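Local coordinates for protein flavocytochrome C3 fumarate reductase (Shewanella frigidimarina, PDB 1QO8) that catalyses in vitro the essentially one-way reduction of fumarate to succinate, using one FAD and four covalently bound c-type haems per subunit, at residues N168-K173 and I206-S211; T510-D515 and G523-G528. One frame throughout, in Å; residues are numbered along the deposited sequence.

Contact 1 (N168-K173 and I206-S211); sequences NAVGTK and ILAEQS
Ser211 and the backbone of Ala169 and Val170 meet through one hydroxyl, and the polar bonds centre on it. Val170 N donates to Ser211 OG at 3.2 Å, with an N-H...O angle of 149°. The same hydroxyl passes its own proton back into its helix, to Ala208 O, 2.8 Å from Ser211 OG. With chi1 at 58°, OG sits between the backbone N and the carbonyl carbon of its own residue, where it can reach the carbonyl one turn back and still face the loop. A water adds a second bridge: it lies 2.7 Å from Val170 O and 2.8 Å from Ala208 O, in reach of both carbonyls.

The remaining contacts are close packing of small groups. Ser211 CB rests 3.5 Å from Ala169 CA, and the methyl of Ala169 lies against the serine's carbonyl group. Val170 uses its CG1 branch, which comes to 3.3 Å from Ala208 O and more loosely approaches the Ala208 methyl. With an alanine at Ser211, Val170 N would probably be left without this acceptor and Ala208 O without the hydroxyl that donates to it.

Around this seam, Phe187 of helix 184-194 touches both Asn168 and Ala208. The Asn168 amide is held by partners outside the contact: ND2 bonds to Gly541 O and Asn543 OD1, and OD1 to Thr239 OG1.

The arrangement is a buried contact between a loop and one side of helix 201-220, made by a serine that bonds both ways. Within the FAD-binding domain it joins that helix to the loop after strand 167-168, with the Asn168 side chain near the flavin and Gly542, which by similarity probably binds succinate.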
loop_
_atom_site.group_PDB
_atom_site.type_symbol
_atom_site.label_atom_id
_atom_site.label_comp_id
_atom_site.label_asym_id
_atom_site.label_seq_id
_atom_site.Cartn_x
_atom_site.Cartn_y
_atom_site.Cartn_z
ATOM N N ASN A 168 17.435 8.272 -20.898
ATOM C CA ASN A 168 18.105 7.041 -21.265
ATOM C C ASN A 168 17.552 6.459 -22.545
ATOM O O ASN A 168 16.355 6.476 -22.836
ATOM C CB ASN A 168 18.000 6.003 -20.095
ATOM C CG ASN A 168 18.836 6.420 -18.918
ATOM O OD1 ASN A 168 19.773 7.231 -19.055
ATOM N ND2 ASN A 168 18.600 5.974 -17.689
ATOM N N ALA A 169 18.452 6.081 -23.448
ATOM C CA ALA A 169 18.036 5.321 -24.651
ATOM C C ALA A 169 19.222 4.464 -25.109
ATOM O O ALA A 169 20.389 4.721 -24.800
ATOM C CB ALA A 169 17.576 6.233 -25.757
ATOM N N VAL A 170 18.950 3.403 -25.826
ATOM C CA VAL A 170 19.956 2.481 -26.303
ATOM C C VAL A 170 19.839 2.449 -27.835
ATOM O O VAL A 170 18.714 2.303 -28.276
ATOM C CB VAL A 170 19.782 1.048 -25.781
ATOM C CG1 VAL A 170 18.397 0.446 -25.894
ATOM C CG2 VAL A 170 20.712 0.126 -26.614
ATOM N N GLY A 171 20.952 2.508 -28.549
ATOM C CA GLY A 171 20.904 2.438 -30.008
ATOM C C GLY A 171 20.699 3.787 -30.655
ATOM O O GLY A 171 20.092 3.854 -31.725
ATOM N N THR A 172 21.147 4.887 -30.077
ATOM C CA THR A 172 20.853 6.169 -30.761
ATOM C C THR A 172 22.022 6.583 -31.631
ATOM O O THR A 172 23.186 6.177 -31.548
ATOM C CB THR A 172 20.526 7.298 -29.769
ATOM O OG1 THR A 172 21.707 7.541 -29.006
ATOM C CG2 THR A 172 19.357 6.921 -28.866
ATOM N N LYS A 173 21.726 7.540 -32.498
ATOM C CA LYS A 173 22.819 8.131 -33.289
ATOM C C LYS A 173 23.737 8.912 -32.362
ATOM O O LYS A 173 24.926 9.034 -32.712
ATOM C CB LYS A 173 22.190 8.927 -34.411
ATOM C CG LYS A 173 21.501 10.192 -33.976
ATOM C CD LYS A 173 21.062 10.990 -35.188
ATOM C CE LYS A 173 20.375 12.289 -34.871
ATOM N NZ LYS A 173 21.294 13.411 -34.571
ATOM N N ILE A 206 10.128 -3.200 -23.339
ATOM C CA ILE A 206 9.547 -2.132 -24.149
ATOM C C ILE A 206 10.210 -0.777 -23.938
ATOM O O ILE A 206 10.477 -0.054 -24.923
ATOM C CB ILE A 206 8.050 -2.000 -23.845
ATOM C CG1 ILE A 206 7.413 -3.303 -24.415
ATOM C CG2 ILE A 206 7.410 -0.755 -24.415
ATOM C CD1 ILE A 206 5.923 -3.380 -24.303
ATOM N N LEU A 207 10.459 -0.462 -22.667
ATOM C CA LEU A 207 11.210 0.742 -22.349
ATOM C C LEU A 207 12.530 0.746 -23.141
ATOM O O LEU A 207 12.739 1.684 -23.904
ATOM C CB LEU A 207 11.512 0.916 -20.851
ATOM C CG LEU A 207 12.204 2.239 -20.539
ATOM C CD1 LEU A 207 11.273 3.373 -20.922
ATOM C CD2 LEU A 207 12.606 2.352 -19.051
ATOM N N ALA A 208 13.336 -0.301 -23.006
ATOM C CA ALA A 208 14.608 -0.401 -23.695
ATOM C C ALA A 208 14.417 -0.348 -25.211
ATOM O O ALA A 208 15.069 0.427 -25.895
ATOM C CB ALA A 208 15.377 -1.692 -23.369
ATOM N N GLU A 209 13.481 -1.138 -25.723
ATOM C CA GLU A 209 13.348 -1.315 -27.150
ATOM C C GLU A 209 12.935 -0.060 -27.882
ATOM O O GLU A 209 13.283 0.082 -29.047
ATOM C CB GLU A 209 12.319 -2.414 -27.441
ATOM C CG GLU A 209 12.997 -3.781 -27.249
ATOM C CD GLU A 209 11.987 -4.913 -27.396
ATOM O OE1 GLU A 209 10.772 -4.679 -27.431
ATOM O OE2 GLU A 209 12.471 -6.069 -27.483
ATOM N N GLN A 210 12.171 0.828 -27.262
ATOM C CA GLN A 210 11.540 1.951 -27.912
ATOM C C GLN A 210 12.112 3.299 -27.506
ATOM O O GLN A 210 11.599 4.360 -27.836
ATOM C CB GLN A 210 10.032 1.874 -27.569
ATOM C CG GLN A 210 9.371 0.878 -28.522
ATOM C CD GLN A 210 7.959 0.506 -28.149
ATOM O OE1 GLN A 210 7.610 -0.676 -28.196
ATOM N NE2 GLN A 210 7.080 1.462 -27.817
ATOM N N SER A 211 13.142 3.297 -26.713
ATOM C CA SER A 211 13.811 4.455 -26.156
ATOM C C SER A 211 14.499 5.259 -27.246
ATOM O O SER A 211 14.285 6.479 -27.180
ATOM C CB SER A 211 14.773 4.050 -25.053
ATOM O OG SER A 211 15.782 3.127 -25.411
HETATM O O HOH W 1 16.056 1.688 -28.221
#

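Contact 2 (T510-D515 and G523-G528)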
loop_
_atom_site.group_PDB
_atom_site.type_symbol
_atom_site.label_atom_id
_atom_site.label_comp_id
_atom_site.label_asym_id
_atom_site.label_seq_id
_atom_site.Cartn_x
_atom_site.Cartn_y
_atom_site.Cartn_z
ATOM N N THR A 510 0.181 -2.604 -22.992
ATOM C CA THR A 510 -0.417 -1.611 -23.879
ATOM C C THR A 510 -0.895 -0.432 -23.059
ATOM O O THR A 510 -1.628 0.426 -23.529
ATOM C CB THR A 510 -1.579 -2.220 -24.698
ATOM O OG1 THR A 510 -2.405 -2.885 -23.754
ATOM C CG2 THR A 510 -1.039 -3.190 -25.773
ATOM N N ALA A 511 -0.509 -0.359 -21.788
ATOM C CA ALA A 511 -0.739 0.752 -20.903
ATOM C C ALA A 511 -2.208 0.888 -20.555
ATOM O O ALA A 511 -2.636 1.997 -20.178
ATOM C CB ALA A 511 -0.249 2.103 -21.446
ATOM N N SER A 512 -2.953 -0.216 -20.588
ATOM C CA SER A 512 -4.245 -0.236 -19.924
ATOM C C SER A 512 -3.997 -0.283 -18.406
ATOM O O SER A 512 -3.112 -1.084 -18.049
ATOM C CB SER A 512 -4.991 -1.555 -20.248
ATOM O OG SER A 512 -5.632 -1.403 -21.507
ATOM N N VAL A 513 -4.796 0.464 -17.647
ATOM C CA VAL A 513 -4.817 0.184 -16.214
ATOM C C VAL A 513 -5.578 -1.114 -15.926
ATOM O O VAL A 513 -6.615 -1.395 -16.523
ATOM C CB VAL A 513 -5.457 1.386 -15.501
ATOM C CG1 VAL A 513 -5.522 1.160 -13.999
ATOM C CG2 VAL A 513 -4.616 2.665 -15.781
ATOM N N LEU A 514 -5.077 -1.918 -14.989
ATOM C CA LEU A 514 -5.682 -3.180 -14.616
ATOM C C LEU A 514 -6.557 -3.079 -13.365
ATOM O O LEU A 514 -6.387 -2.234 -12.497
ATOM C CB LEU A 514 -4.552 -4.204 -14.360
ATOM C CG LEU A 514 -3.470 -4.163 -15.442
ATOM C CD1 LEU A 514 -2.331 -5.118 -15.122
ATOM C CD2 LEU A 514 -4.104 -4.464 -16.820
ATOM N N ASP A 515 -7.565 -3.958 -13.322
ATOM C CA ASP A 515 -8.498 -4.091 -12.208
ATOM C C ASP A 515 -7.943 -5.105 -11.238
ATOM O O ASP A 515 -6.796 -5.480 -11.361
ATOM C CB ASP A 515 -9.915 -4.539 -12.667
ATOM C CG ASP A 515 -9.856 -5.897 -13.377
ATOM O OD1 ASP A 515 -8.965 -6.753 -13.251
ATOM O OD2 ASP A 515 -10.738 -6.122 -14.228
ATOM N N GLY A 523 -11.661 1.406 -21.194
ATOM C CA GLY A 523 -11.668 2.886 -21.221
ATOM C C GLY A 523 -10.508 3.552 -20.480
ATOM O O GLY A 523 -10.419 4.810 -20.563
ATOM N N LEU A 524 -9.692 2.880 -19.694
ATOM C CA LEU A 524 -8.729 3.533 -18.782
ATOM C C LEU A 524 -7.269 3.202 -19.105
ATOM O O LEU A 524 -6.908 2.038 -19.208
ATOM C CB LEU A 524 -8.912 3.119 -17.328
ATOM C CG LEU A 524 -8.792 4.097 -16.176
ATOM C CD1 LEU A 524 -8.203 3.509 -14.912
ATOM C CD2 LEU A 524 -8.157 5.447 -16.449
ATOM N N PHE A 525 -6.407 4.188 -19.344
ATOM C CA PHE A 525 -4.984 3.972 -19.680
ATOM C C PHE A 525 -4.107 4.830 -18.768
ATOM O O PHE A 525 -4.633 5.749 -18.140
ATOM C CB PHE A 525 -4.700 4.323 -21.146
ATOM C CG PHE A 525 -5.559 3.523 -22.119
ATOM C CD1 PHE A 525 -6.850 3.954 -22.416
ATOM C CD2 PHE A 525 -5.107 2.347 -22.643
ATOM C CE1 PHE A 525 -7.657 3.203 -23.238
ATOM C CE2 PHE A 525 -5.922 1.579 -23.485
ATOM C CZ PHE A 525 -7.203 2.032 -23.796
ATOM N N ALA A 526 -2.803 4.607 -18.706
ATOM C CA ALA A 526 -1.983 5.438 -17.807
ATOM C C ALA A 526 -0.522 5.353 -18.284
ATOM O O ALA A 526 -0.158 4.365 -18.931
ATOM C CB ALA A 526 -2.147 5.054 -16.356
ATOM N N ALA A 527 0.212 6.407 -18.013
ATOM C CA ALA A 527 1.632 6.494 -18.330
ATOM C C ALA A 527 2.396 7.424 -17.420
ATOM O O ALA A 527 1.805 8.372 -16.879
ATOM C CB ALA A 527 1.825 6.920 -19.794
ATOM N N GLY A 528 3.648 7.070 -17.074
ATOM C CA GLY A 528 4.522 8.053 -16.446
ATOM C C GLY A 528 4.676 7.660 -14.979
ATOM O O GLY A 528 4.348 6.519 -14.680
HETATM O O HOH W 2 -7.981 0.005 -20.896
#
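This is a short, strongly twisted antiparallel bridge between strands 512-514 and 524-526, at the outer strand of the parallel sheet in the FAD-binding domain. Ser512 and Phe525 form its non-hydrogen-bonded pair, and the strand directions differ by 103°, so the pairing is brief. Two backbone bonds flank the pair: Ala526 N to Ala511 O at 3.0 Å, and Val513 N to Leu524 O at 3.1 Å. The second donor stands above the carbonyl plane, 41° out of it. A water ties the polar side together, accepting from Ser512 OG and donating to Leu524 O, and it also sits above one face of the Phe525 ring, toward the rim.

Val513 divides its contacts between two neighbours. CG2, anti to the carbonyl carbon, presses on the Ala526 methyl at a tight 3.5 Å, while CB and the CG1 branch meet Leu524 CD1. The Phe525 ring turns its edge to Ala511 O and packs on Asn558 and Ala559 of helix 543-563.

Strand 524-526 pairs on its other side with strand 303-306 and leads to Gly528, which touches FAD, an arrangement characteristic of the Rossmann-type nucleotide-binding fold of this flavoprotein family.

Overall arrangement
The two contacts follow one another along the chain, contact 1 closing before contact 2 opens, and all four segments belong to the FAD-binding domain. Their centres are 22 Å apart and their nearest atoms about 6 Å, so they do not touch. Helix 543-563 connects them: Ile206, Leu207 and Gln210 of contact 1 pack on it, as do Thr510, Ala511 and Phe525 of contact 2. Ile206 also touches Thr509, next to the start of contact 2. Both approach the same cofactor, through one residue each: the Asn168 side chain of contact 1 lies about 6 Å from the bound FAD, and Gly528 of contact 2 touches it.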